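Local coordinates for protein molybdopterin biosynthesis enzyme, MoaB (Thermus thermophilus, PDB 3MCH) that probably takes part in molybdenum cofactor biosynthesis, binding molybdopterin through a trimeric alpha/beta fold shared with MogA, at residues 24-29 with 137-142; 62-67 with 154-159; 97-102 with 126-131. One frame throughout, in Å; residues are numbered along the deposited sequence.

Interaction 1 (24-29 with 137-142); sequences LAIREV and ESLEAV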
loop_
_atom_site.group_PDB
_atom_site.type_symbol
_atom_site.label_atom_id
_atom_site.label_comp_id
_atom_site.label_asym_id
_atom_site.label_seq_id
_atom_site.Cartn_x
_atom_site.Cartn_y
_atom_site.Cartn_z
ATOM N N LEU B 24 5.302 26.840 -6.296
ATOM C CA LEU B 24 6.044 27.626 -5.314
ATOM C C LEU B 24 6.139 26.960 -3.947
ATOM O O LEU B 24 7.166 27.054 -3.278
ATOM C CB LEU B 24 5.413 29.010 -5.159
ATOM C CG LEU B 24 5.460 29.904 -6.400
ATOM C CD1 LEU B 24 4.793 31.227 -6.084
ATOM C CD2 LEU B 24 6.900 30.127 -6.835
ATOM N N ALA B 25 5.068 26.296 -3.525
ATOM C CA ALA B 25 5.064 25.620 -2.230
ATOM C C ALA B 25 6.089 24.490 -2.241
ATOM O O ALA B 25 6.794 24.265 -1.256
ATOM C CB ALA B 25 3.679 25.065 -1.930
ATOM N N ILE B 26 6.160 23.778 -3.361
ATOM C CA ILE B 26 7.100 22.677 -3.504
ATOM C C ILE B 26 8.541 23.180 -3.416
ATOM O O ILE B 26 9.359 22.616 -2.692
ATOM C CB ILE B 26 6.866 21.927 -4.833
ATOM C CG1 ILE B 26 5.499 21.230 -4.774
ATOM C CG2 ILE B 26 7.996 20.930 -5.078
ATOM C CD1 ILE B 26 5.241 20.279 -3.581
ATOM N N ARG B 27 8.855 24.250 -4.139
ATOM C CA ARG B 27 10.206 24.800 -4.085
ATOM C C ARG B 27 10.621 25.146 -2.649
ATOM O O ARG B 27 11.771 24.931 -2.253
ATOM C CB ARG B 27 10.302 26.062 -4.943
ATOM C CG ARG B 27 10.501 25.822 -6.429
ATOM C CD ARG B 27 10.625 27.161 -7.145
ATOM N NE ARG B 27 10.864 27.036 -8.581
ATOM C CZ ARG B 27 12.064 26.926 -9.146
ATOM N NH1 ARG B 27 13.162 26.921 -8.403
ATOM N NH2 ARG B 27 12.162 26.839 -10.466
ATOM N N GLU B 28 9.685 25.687 -1.875
ATOM C CA GLU B 28 9.963 26.072 -0.494
ATOM C C GLU B 28 10.363 24.882 0.372
ATOM O O GLU B 28 11.280 24.976 1.186
ATOM C CB GLU B 28 8.738 26.756 0.117
ATOM C CG GLU B 28 8.211 27.918 -0.708
ATOM C CD GLU B 28 7.048 28.633 -0.045
ATOM O OE1 GLU B 28 6.100 27.951 0.408
ATOM O OE2 GLU B 28 7.077 29.880 0.011
ATOM N N VAL B 29 9.666 23.766 0.206
ATOM C CA VAL B 29 9.975 22.577 0.987
ATOM C C VAL B 29 11.390 22.091 0.698
ATOM O O VAL B 29 12.120 21.690 1.608
ATOM C CB VAL B 29 8.990 21.427 0.675
ATOM C CG1 VAL B 29 9.400 20.169 1.437
ATOM C CG2 VAL B 29 7.575 21.838 1.053
ATOM N N GLU B 137 2.386 19.316 2.582
ATOM C CA GLU B 137 2.375 18.316 3.639
ATOM C C GLU B 137 2.873 16.959 3.157
ATOM O O GLU B 137 3.616 16.282 3.865
ATOM C CB GLU B 137 0.971 18.178 4.230
ATOM C CG GLU B 137 0.442 19.459 4.846
ATOM C CD GLU B 137 -0.727 19.213 5.778
ATOM O OE1 GLU B 137 -1.630 18.431 5.412
ATOM O OE2 GLU B 137 -0.740 19.806 6.877
ATOM N N SER B 138 2.466 16.566 1.956
ATOM C CA SER B 138 2.898 15.286 1.412
ATOM C C SER B 138 4.403 15.275 1.155
ATOM O O SER B 138 5.073 14.273 1.405
ATOM C CB SER B 138 2.154 14.974 0.109
ATOM O OG SER B 138 0.768 14.810 0.346
ATOM N N LEU B 139 4.941 16.386 0.661
ATOM C CA LEU B 139 6.368 16.441 0.374
ATOM C C LEU B 139 7.190 16.512 1.660
ATOM O O LEU B 139 8.263 15.918 1.750
ATOM C CB LEU B 139 6.686 17.631 -0.548
ATOM C CG LEU B 139 8.136 17.759 -1.034
ATOM C CD1 LEU B 139 8.573 16.498 -1.776
ATOM C CD2 LEU B 139 8.251 18.974 -1.949
ATOM N N GLU B 140 6.692 17.229 2.661
ATOM C CA GLU B 140 7.410 17.323 3.927
ATOM C C GLU B 140 7.459 15.962 4.604
ATOM O O GLU B 140 8.397 15.659 5.333
ATOM C CB GLU B 140 6.738 18.339 4.854
ATOM C CG GLU B 140 6.799 19.763 4.335
ATOM C CD GLU B 140 6.179 20.762 5.289
ATOM O OE1 GLU B 140 5.066 20.493 5.786
ATOM O OE2 GLU B 140 6.801 21.819 5.535
ATOM N N ALA B 141 6.445 15.136 4.354
ATOM C CA ALA B 141 6.392 13.805 4.947
ATOM C C ALA B 141 7.479 12.889 4.384
ATOM O O ALA B 141 8.009 12.030 5.093
ATOM C CB ALA B 141 5.009 13.185 4.720
ATOM N N VAL B 142 7.813 13.068 3.108
ATOM C CA VAL B 142 8.840 12.239 2.485
ATOM C C VAL B 142 10.244 12.845 2.563
ATOM O O VAL B 142 11.234 12.127 2.481
ATOM C CB VAL B 142 8.517 11.965 0.983
ATOM C CG1 VAL B 142 7.168 11.260 0.855
ATOM C CG2 VAL B 142 8.511 13.262 0.205
#

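Interaction 2 (62-67 with 154-159); sequences GLDLIL and TGKPWK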
loop_
_atom_site.group_PDB
_atom_site.type_symbol
_atom_site.label_atom_id
_atom_site.label_comp_id
_atom_site.label_asym_id
_atom_site.label_seq_id
_atom_site.Cartn_x
_atom_site.Cartn_y
_atom_site.Cartn_z
ATOM N N GLY B 62 17.289 13.192 -17.999
ATOM C CA GLY B 62 17.972 12.496 -16.924
ATOM C C GLY B 62 17.782 13.083 -15.539
ATOM O O GLY B 62 18.686 13.011 -14.706
ATOM N N LEU B 63 16.615 13.661 -15.278
ATOM C CA LEU B 63 16.373 14.237 -13.961
ATOM C C LEU B 63 16.414 13.136 -12.907
ATOM O O LEU B 63 16.114 11.977 -13.188
ATOM C CB LEU B 63 15.024 14.958 -13.922
ATOM C CG LEU B 63 14.880 16.150 -14.876
ATOM C CD1 LEU B 63 13.508 16.763 -14.693
ATOM C CD2 LEU B 63 15.964 17.184 -14.608
ATOM N N ASP B 64 16.789 13.511 -11.692
ATOM C CA ASP B 64 16.894 12.564 -10.590
ATOM C C ASP B 64 15.560 12.382 -9.885
ATOM O O ASP B 64 15.205 11.277 -9.476
ATOM C CB ASP B 64 17.936 13.055 -9.586
ATOM C CG ASP B 64 19.294 13.271 -10.225
ATOM O OD1 ASP B 64 19.739 12.372 -10.974
ATOM O OD2 ASP B 64 19.918 14.328 -9.976
ATOM N N LEU B 65 14.825 13.479 -9.755
ATOM C CA LEU B 65 13.531 13.458 -9.088
ATOM C C LEU B 65 12.485 14.214 -9.881
ATOM O O LEU B 65 12.740 15.312 -10.372
ATOM C CB LEU B 65 13.645 14.104 -7.699
ATOM C CG LEU B 65 12.345 14.257 -6.903
ATOM C CD1 LEU B 65 11.865 12.890 -6.422
ATOM C CD2 LEU B 65 12.570 15.182 -5.708
ATOM N N ILE B 66 11.309 13.618 -10.019
ATOM C CA ILE B 66 10.218 14.300 -10.691
ATOM C C ILE B 66 9.062 14.359 -9.712
ATOM O O ILE B 66 8.580 13.328 -9.241
ATOM C CB ILE B 66 9.739 13.574 -11.961
ATOM C CG1 ILE B 66 10.845 13.579 -13.014
ATOM C CG2 ILE B 66 8.474 14.262 -12.498
ATOM C CD1 ILE B 66 10.629 12.614 -14.176
ATOM N N LEU B 67 8.651 15.576 -9.381
ATOM C CA LEU B 67 7.535 15.793 -8.484
ATOM C C LEU B 67 6.374 16.342 -9.300
ATOM O O LEU B 67 6.412 17.493 -9.746
ATOM C CB LEU B 67 7.910 16.797 -7.383
ATOM C CG LEU B 67 9.061 16.387 -6.457
ATOM C CD1 LEU B 67 9.421 17.537 -5.517
ATOM C CD2 LEU B 67 8.658 15.154 -5.649
ATOM N N THR B 154 19.618 6.925 -8.097
ATOM C CA THR B 154 20.503 7.581 -9.050
ATOM C C THR B 154 21.967 7.194 -8.964
ATOM O O THR B 154 22.719 7.384 -9.924
ATOM C CB THR B 154 20.431 9.103 -8.880
ATOM O OG1 THR B 154 21.043 9.464 -7.634
ATOM C CG2 THR B 154 18.986 9.567 -8.872
ATOM N N GLY B 155 22.372 6.675 -7.811
ATOM C CA GLY B 155 23.760 6.299 -7.621
ATOM C C GLY B 155 24.618 7.524 -7.361
ATOM O O GLY B 155 25.842 7.424 -7.280
ATOM N N LYS B 156 23.976 8.686 -7.232
ATOM C CA LYS B 156 24.682 9.941 -6.986
ATOM C C LYS B 156 24.784 10.231 -5.489
ATOM O O LYS B 156 23.889 9.894 -4.716
ATOM C CB LYS B 156 23.966 11.105 -7.684
ATOM C CG LYS B 156 23.947 11.015 -9.210
ATOM C CD LYS B 156 23.081 12.113 -9.846
ATOM C CE LYS B 156 23.611 13.516 -9.552
ATOM N NZ LYS B 156 22.758 14.591 -10.152
ATOM N N PRO B 157 25.890 10.860 -5.062
ATOM C CA PRO B 157 26.105 11.194 -3.652
ATOM C C PRO B 157 25.442 12.513 -3.268
ATOM O O PRO B 157 24.964 13.256 -4.126
ATOM C CB PRO B 157 27.619 11.282 -3.560
ATOM C CG PRO B 157 27.957 11.940 -4.861
ATOM C CD PRO B 157 27.092 11.174 -5.858
ATOM N N TRP B 158 25.410 12.796 -1.972
ATOM C CA TRP B 158 24.831 14.040 -1.478
ATOM C C TRP B 158 25.441 14.373 -0.124
ATOM O O TRP B 158 25.913 13.483 0.586
ATOM C CB TRP B 158 23.309 13.926 -1.355
ATOM C CG TRP B 158 22.857 12.892 -0.378
ATOM C CD1 TRP B 158 22.888 11.535 -0.541
ATOM C CD2 TRP B 158 22.318 13.130 0.924
ATOM N NE1 TRP B 158 22.401 10.913 0.583
ATOM C CE2 TRP B 158 22.047 11.868 1.498
ATOM C CE3 TRP B 158 22.044 14.284 1.664
ATOM C CZ2 TRP B 158 21.504 11.731 2.779
ATOM C CZ3 TRP B 158 21.506 14.148 2.938
ATOM C CH2 TRP B 158 21.246 12.879 3.482
ATOM N N LYS B 159 25.434 15.655 0.228
ATOM C CA LYS B 159 26.003 16.103 1.495
ATOM C C LYS B 159 24.893 16.483 2.463
ATOM O O LYS B 159 23.908 17.110 2.074
ATOM C CB LYS B 159 26.919 17.310 1.268
ATOM C CG LYS B 159 27.638 17.305 -0.074
ATOM C CD LYS B 159 28.382 16.000 -0.313
ATOM C CE LYS B 159 28.884 15.908 -1.746
ATOM N NZ LYS B 159 29.430 14.560 -2.063
HETATM O O HOH W 1 20.841 14.199 -12.831
#

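Interaction 3 (97-102 with 126-131); sequences ELMRLV and LNLPGS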
loop_
_atom_site.group_PDB
_atom_site.type_symbol
_atom_site.label_atom_id
_atom_site.label_comp_id
_atom_site.label_asym_id
_atom_site.label_seq_id
_atom_site.Cartn_x
_atom_site.Cartn_y
_atom_site.Cartn_z
ATOM N N GLU B 97 2.534 5.970 0.634
ATOM C CA GLU B 97 1.913 5.943 1.960
ATOM C C GLU B 97 2.314 7.197 2.744
ATOM O O GLU B 97 1.494 7.807 3.428
ATOM C CB GLU B 97 2.355 4.681 2.712
ATOM C CG GLU B 97 1.953 3.400 2.003
ATOM C CD GLU B 97 2.664 2.162 2.523
ATOM O OE1 GLU B 97 3.697 2.296 3.215
ATOM O OE2 GLU B 97 2.192 1.043 2.219
ATOM N N LEU B 98 3.580 7.588 2.644
ATOM C CA LEU B 98 4.029 8.778 3.359
ATOM C C LEU B 98 3.278 10.004 2.863
ATOM O O LEU B 98 2.884 10.864 3.658
ATOM C CB LEU B 98 5.538 8.988 3.181
ATOM C CG LEU B 98 6.468 7.994 3.882
ATOM C CD1 LEU B 98 7.911 8.395 3.631
ATOM C CD2 LEU B 98 6.175 7.969 5.380
ATOM N N MET B 99 3.060 10.087 1.551
ATOM C CA MET B 99 2.361 11.238 0.988
ATOM C C MET B 99 0.896 11.315 1.419
ATOM O O MET B 99 0.274 12.376 1.337
ATOM C CB MET B 99 2.472 11.238 -0.541
ATOM C CG MET B 99 3.887 11.517 -1.033
ATOM S SD MET B 99 4.037 11.752 -2.820
ATOM C CE MET B 99 3.777 10.063 -3.385
ATOM N N ARG B 100 0.346 10.194 1.877
ATOM C CA ARG B 100 -1.036 10.171 2.352
ATOM C C ARG B 100 -1.072 10.464 3.850
ATOM O O ARG B 100 -2.141 10.459 4.464
ATOM C CB ARG B 100 -1.690 8.814 2.070
ATOM C CG ARG B 100 -2.202 8.654 0.653
ATOM C CD ARG B 100 -3.052 7.397 0.508
ATOM N NE ARG B 100 -2.261 6.178 0.350
ATOM C CZ ARG B 100 -1.698 5.797 -0.793
ATOM N NH1 ARG B 100 -1.832 6.543 -1.885
ATOM N NH2 ARG B 100 -1.022 4.658 -0.851
ATOM N N LEU B 101 0.105 10.703 4.425
ATOM C CA LEU B 101 0.245 11.021 5.851
ATOM C C LEU B 101 -0.358 9.939 6.746
ATOM O O LEU B 101 -0.910 10.233 7.811
ATOM C CB LEU B 101 -0.433 12.364 6.150
ATOM C CG LEU B 101 -0.134 13.519 5.187
ATOM C CD1 LEU B 101 -0.902 14.771 5.630
ATOM C CD2 LEU B 101 1.363 13.787 5.149
ATOM N N VAL B 102 -0.229 8.689 6.320
ATOM C CA VAL B 102 -0.791 7.554 7.053
ATOM C C VAL B 102 -0.325 7.425 8.498
ATOM O O VAL B 102 0.873 7.368 8.778
ATOM C CB VAL B 102 -0.487 6.218 6.332
ATOM C CG1 VAL B 102 -1.156 5.063 7.066
ATOM C CG2 VAL B 102 -0.970 6.279 4.902
ATOM N N LEU B 126 7.330 11.008 -7.928
ATOM C CA LEU B 126 6.299 11.042 -6.892
ATOM C C LEU B 126 5.126 11.902 -7.350
ATOM O O LEU B 126 5.334 12.992 -7.889
ATOM C CB LEU B 126 6.848 11.640 -5.588
ATOM C CG LEU B 126 7.627 10.746 -4.616
ATOM C CD1 LEU B 126 8.874 10.197 -5.270
ATOM C CD2 LEU B 126 7.979 11.569 -3.386
ATOM N N ASN B 127 3.907 11.407 -7.135
ATOM C CA ASN B 127 2.679 12.137 -7.473
ATOM C C ASN B 127 2.176 12.842 -6.213
ATOM O O ASN B 127 1.599 12.194 -5.335
ATOM C CB ASN B 127 1.545 11.194 -7.898
ATOM C CG ASN B 127 1.803 10.479 -9.206
ATOM O OD1 ASN B 127 1.232 9.416 -9.442
ATOM N ND2 ASN B 127 2.628 11.060 -10.071
ATOM N N LEU B 128 2.375 14.154 -6.125
ATOM C CA LEU B 128 1.896 14.934 -4.983
ATOM C C LEU B 128 0.490 15.466 -5.283
ATOM O O LEU B 128 0.106 15.607 -6.446
ATOM C CB LEU B 128 2.813 16.136 -4.741
ATOM C CG LEU B 128 4.273 15.909 -4.358
ATOM C CD1 LEU B 128 5.038 17.216 -4.503
ATOM C CD2 LEU B 128 4.348 15.399 -2.926
ATOM N N PRO B 129 -0.297 15.761 -4.237
ATOM C CA PRO B 129 -1.651 16.291 -4.435
ATOM C C PRO B 129 -1.544 17.650 -5.133
ATOM O O PRO B 129 -0.454 18.223 -5.209
ATOM C CB PRO B 129 -2.184 16.411 -3.010
ATOM C CG PRO B 129 -1.482 15.305 -2.302
ATOM C CD PRO B 129 -0.073 15.434 -2.820
ATOM N N GLY B 130 -2.672 18.174 -5.604
ATOM C CA GLY B 130 -2.662 19.436 -6.329
ATOM C C GLY B 130 -2.758 20.765 -5.602
ATOM O O GLY B 130 -2.444 21.802 -6.190
ATOM N N SER B 131 -3.190 20.767 -4.346
ATOM C CA SER B 131 -3.294 22.031 -3.617
ATOM C C SER B 131 -1.961 22.394 -2.972
ATOM O O SER B 131 -1.144 21.521 -2.681
ATOM C CB SER B 131 -4.372 21.945 -2.535
ATOM O OG SER B 131 -3.953 21.144 -1.444
#

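Interaction 1 (24-29 with 137-142)
Two helices lying side by side on the central sheet meet where Ile26 and Val29 of helix 21-30 close on Leu139 of helix 132-142. The axes of segments 24-29 and 137-142 run nearly parallel, crossing at -21° and approaching to 9.7 Å, a spacing that branched aliphatic side chains can fill. Leu139 supplies the filling. Its CG stands anti to the backbone N (chi1 -175°), which carries the isobutyl group across the gap and leaves CD2 in the middle. Ile26 meets it at about a right angle, and its CD1 lies 3.7 Å from Leu139 CD2. Val29 comes from the next turn, with its CB also 3.7 Å from Leu139 CD2 and its CG1 beside Leu139 CG. In the alpha/beta sandwich of the MoCF family, helices such as these cover a mixed sheet; here Ile26 and Leu139 both also rest on Leu128 of strand 123-128, so the leucine reaches from its own helix to both helix 21-30 and the strand beneath. An alanine in place of Leu139 would probably open a gap between the helices and leave Ile26 and Val29 without their shared partner. Toward solvent, Val29 changes partner: its CG1 lies 3.9 Å from Glu140 CG. The glutamate suits this border because its CG methylene packs against valine while the extended chain takes the carboxylate onward to the exposed side.

Interaction 2 (62-67 with 154-159)
Asp64, in the turn that leads into strand 65-69, is held between Thr154, at the end of helix 146-154, and Lys156, in the loop just after it. The tight side is the threonine. Its CG2 methyl lies 3.7 Å from Asp64 CB and touches OD1 as well, while its hydroxyl serves its own chain: Thr154 OG1 accepts from Lys156 N in an ST turn and is also bonded to Leu150 O. Lys156 occupies the looser side. Its CD passes 3.5 Å from Asp64 OD1, and the bend at chi3 (63°) then turns CE and NZ back to Asp64 OD2, with NZ 2.9 Å from that oxygen in a salt bridge. The ammonium meets OD2 on the syn side, 20° out of the carboxylate plane. Beyond it sits a water that donates to Gly62 O at 3.1 Å and has only weak bonds to Asp64 OD1 and Lys156 NZ. The same OD2 accepts from Arg3 N of the neighbouring strand 2-9. A short acidic side chain thus suits a buried place at the start of an inner strand, and the lysine's positive charge together with the backbone N-H would be expected to favour its ionised form.

Interaction 3 (97-102 with 126-131)
Met99, near the end of helix 93-99, lowers its sulfur onto strand 123-128 between Leu126 and Leu128, and its side chain carries the whole contact. The apolar part is a three-residue cluster. Met99 SD lies 3.7 Å from Leu128 CD2, with the two side chains crossing at about a right angle, and 3.9 Å from Leu126 CB. Leu126 and Leu128 lie two residues apart on the strand, so both present side chains to this one thioether. An unbranched, flexible methionine suits the place, since it can thread between two branched leucines.

A second group of contacts involves the backbone of the residue between them. Met99 SD stands 3.5 Å from Asn127 O, and the bend at chi3 (-72°) brings CE to 3.6 Å from the same oxygen. No hydrogen bond joins the two segments. Asn127 turns its amide to other partners: ND2 is bonded to Thr68 OG1 and Thr84 OG1, and OD1 to Val116 N.

The polar contacts belong to the ends of the two segments. The helix closes in a Schellman motif, with Leu101 at positive phi, Leu101 N bonded to Leu98 O at 2.9 Å and Val102 N weakly to Glu97 O at 3.5 Å; Met99 O is taken up by Ser138 OG. At the end of the other segment, Ser131 is the N-cap of helix 132-142. On the subunit side, Glu97 OE2 pairs with Arg100 NH2 of the second subunit, and Arg100 NH2 with Glu97 OE2 of the third.

The chemistry divides accordingly: a soft, weakly polar thioether tolerates leucine carbons and a carbonyl oxygen inside the subunit, whereas Glu97 and Arg100 form salt bridges between subunits, Arg100 also bonding Ser113 O of its own chain.

In the fold
Along the chain the segments come in the order 24-29, 62-67, 97-102, 126-131, 137-142, 154-159, so interactions 1 and 2 cross while interaction 3 is nested inside the loops closed by both. Strands 65-69 and 123-128 are parallel neighbours in the mixed sheet and tie interaction 2 to interaction 3, although these lie on opposite sides of the chain's centre, about 20 Å between centres. Interactions 1 and 3 are closest, about 10 Å between centres, and strand 123-128 leads directly into helix 132-142. Leu67 packs against Ile26 and Leu139, bridging interactions 1 and 2 across about 17 Å between centres. Distant parts of the sequence thus share one helix-covered sheet.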